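Local coordinates for protein (lectin) (PDB 1B2P), which binds mannose as a monocot bulb lectin and probably agglutinates cells by presenting several sugar sites on one tetramer, at residues A[24-28]-A[29-33]. Residues are numbered along the deposited sequence; the frame is centred on the assembly and turned at random.
Sequences EILFG and THVYR. Unlike the reference sequence in segment 24-28: F27 (reference Tyr).
The tip of a beta hairpin with a two-residue turn joins strands 22-27 and 30-36: F27 and H30 face each other as the last hydrogen-bonded pair, and G28 and T29 make the type II' turn between them. F27 N gives a nearly straight bond to H30 O (2.8 Å), whereas H30 N reaches F27 O (2.9 Å) from above the carbonyl plane, off any lone pair. G28 carries the positive phi (67°) that suits glycine at the first corner of such a turn. Two residues further from the turn on each strand, I25 and Y32 form the next hydrogen-bonded pair, Y32 N to I25 O being 2.8 Å and almost linear. In the bulb-lectin fold this hairpin forms one side of a four-stranded antiparallel sheet, with strand 42-46 on the far side of 30-36.

On the face of I25, F27, H30 and Y32, the Y32 ring reaches diagonally across the hairpin, toward the turn: its CE2 packs on F27 CB (3.8 Å), and its OH lies obliquely by F27 CD2 (3.4 Å). I25 CG1 meets Y32 CD2 (4.0 Å). H30 turns its ND1 to D46. The other face carries E24, L26, V31 and R33. E24, extended with CG anti to its N (chi1 172°), lays OE2 against V31 CG1 and R33 CG, both 3.5 Å away; L26 CD1 touches V31 CG2, and L26 also packs on L26 of the second subunit.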
loop_
_atom_site.group_PDB
_atom_site.type_symbol
_atom_site.label_atom_id
_atom_site.label_comp_id
_atom_site.label_asym_id
_atom_site.label_seq_id
_atom_site.Cartn_x
_atom_site.Cartn_y
_atom_site.Cartn_z
ATOM N N GLU A 24 7.454 -3.584 -7.878
ATOM C CA GLU A 24 6.181 -4.117 -8.403
ATOM C C GLU A 24 5.144 -3.009 -8.355
ATOM O O GLU A 24 4.978 -2.416 -7.251
ATOM C CB GLU A 24 5.678 -5.304 -7.623
ATOM C CG GLU A 24 4.297 -5.822 -7.960
ATOM C CD GLU A 24 3.933 -6.999 -7.086
ATOM O OE1 GLU A 24 3.505 -6.737 -5.930
ATOM O OE2 GLU A 24 4.196 -8.108 -7.498
ATOM N N ILE A 25 4.411 -2.838 -9.465
ATOM C CA ILE A 25 3.231 -2.005 -9.338
ATOM C C ILE A 25 2.096 -2.672 -10.155
ATOM O O ILE A 25 2.360 -3.591 -10.931
ATOM C CB ILE A 25 3.488 -0.678 -10.007
ATOM C CG1 ILE A 25 3.824 -0.725 -11.491
ATOM C CG2 ILE A 25 4.606 0.101 -9.245
ATOM C CD1 ILE A 25 3.897 0.636 -12.168
ATOM N N LEU A 26 0.882 -2.100 -10.012
ATOM C CA LEU A 26 -0.245 -2.643 -10.770
ATOM C C LEU A 26 -0.723 -1.629 -11.804
ATOM O O LEU A 26 -0.716 -0.422 -11.517
ATOM C CB LEU A 26 -1.371 -2.852 -9.729
ATOM C CG LEU A 26 -1.612 -4.171 -9.063
ATOM C CD1 LEU A 26 -0.305 -4.719 -8.535
ATOM C CD2 LEU A 26 -2.744 -4.007 -8.007
ATOM N N PHE A 27 -1.175 -2.124 -12.964
ATOM C CA PHE A 27 -1.830 -1.189 -13.923
ATOM C C PHE A 27 -3.062 -1.948 -14.318
ATOM O O PHE A 27 -2.942 -2.965 -15.032
ATOM C CB PHE A 27 -0.960 -0.976 -15.171
ATOM C CG PHE A 27 -1.724 -0.344 -16.320
ATOM C CD1 PHE A 27 -2.081 0.985 -16.234
ATOM C CD2 PHE A 27 -2.032 -1.100 -17.439
ATOM C CE1 PHE A 27 -2.806 1.560 -17.273
ATOM C CE2 PHE A 27 -2.752 -0.529 -18.488
ATOM C CZ PHE A 27 -3.117 0.804 -18.385
ATOM N N GLY A 28 -4.244 -1.586 -13.726
ATOM C CA GLY A 28 -5.369 -2.459 -14.047
ATOM C C GLY A 28 -5.251 -3.822 -13.506
ATOM O O GLY A 28 -4.996 -3.948 -12.318
ATOM N N THR A 29 -5.370 -4.941 -14.273
ATOM C CA THR A 29 -5.096 -6.230 -13.640
ATOM C C THR A 29 -3.674 -6.741 -14.059
ATOM O O THR A 29 -3.437 -7.924 -13.725
ATOM C CB THR A 29 -6.012 -7.349 -14.251
ATOM O OG1 THR A 29 -5.907 -7.290 -15.647
ATOM C CG2 THR A 29 -7.439 -7.088 -13.752
ATOM N N HIS A 30 -2.934 -5.866 -14.687
ATOM C CA HIS A 30 -1.547 -6.321 -14.938
ATOM C C HIS A 30 -0.654 -5.969 -13.727
ATOM O O HIS A 30 -0.613 -4.802 -13.334
ATOM C CB HIS A 30 -0.965 -5.551 -16.121
ATOM C CG HIS A 30 -1.580 -6.022 -17.416
ATOM N ND1 HIS A 30 -0.929 -6.705 -18.416
ATOM C CD2 HIS A 30 -2.904 -5.912 -17.788
ATOM C CE1 HIS A 30 -1.787 -6.975 -19.384
ATOM N NE2 HIS A 30 -2.984 -6.513 -19.043
ATOM N N VAL A 31 0.226 -6.903 -13.491
ATOM C CA VAL A 31 1.245 -6.715 -12.450
ATOM C C VAL A 31 2.542 -6.489 -13.209
ATOM O O VAL A 31 2.971 -7.436 -13.916
ATOM C CB VAL A 31 1.227 -7.906 -11.514
ATOM C CG1 VAL A 31 2.323 -7.872 -10.461
ATOM C CG2 VAL A 31 -0.137 -8.007 -10.787
ATOM N N TYR A 32 3.256 -5.424 -12.873
ATOM C CA TYR A 32 4.558 -5.178 -13.587
ATOM C C TYR A 32 5.582 -5.477 -12.513
ATOM O O TYR A 32 5.413 -5.019 -11.400
ATOM C CB TYR A 32 4.679 -3.763 -14.027
ATOM C CG TYR A 32 3.711 -3.353 -15.111
ATOM C CD1 TYR A 32 3.159 -4.293 -15.987
ATOM C CD2 TYR A 32 3.443 -2.013 -15.253
ATOM C CE1 TYR A 32 2.265 -3.807 -16.937
ATOM C CE2 TYR A 32 2.584 -1.526 -16.273
ATOM C CZ TYR A 32 2.017 -2.485 -17.067
ATOM O OH TYR A 32 1.183 -2.041 -18.105
ATOM N N ARG A 33 6.551 -6.382 -12.780
ATOM C CA ARG A 33 7.525 -6.681 -11.734
ATOM C C ARG A 33 8.874 -6.550 -12.376
ATOM O O ARG A 33 9.167 -7.065 -13.457
ATOM C CB ARG A 33 7.415 -8.154 -11.241
ATOM C CG ARG A 33 6.197 -8.370 -10.347
ATOM C CD ARG A 33 6.244 -9.909 -9.933
ATOM N NE ARG A 33 5.995 -10.675 -11.186
ATOM C CZ ARG A 33 6.465 -11.878 -11.522
ATOM N NH1 ARG A 33 7.257 -12.499 -10.636
ATOM N NH2 ARG A 33 6.186 -12.466 -12.700
#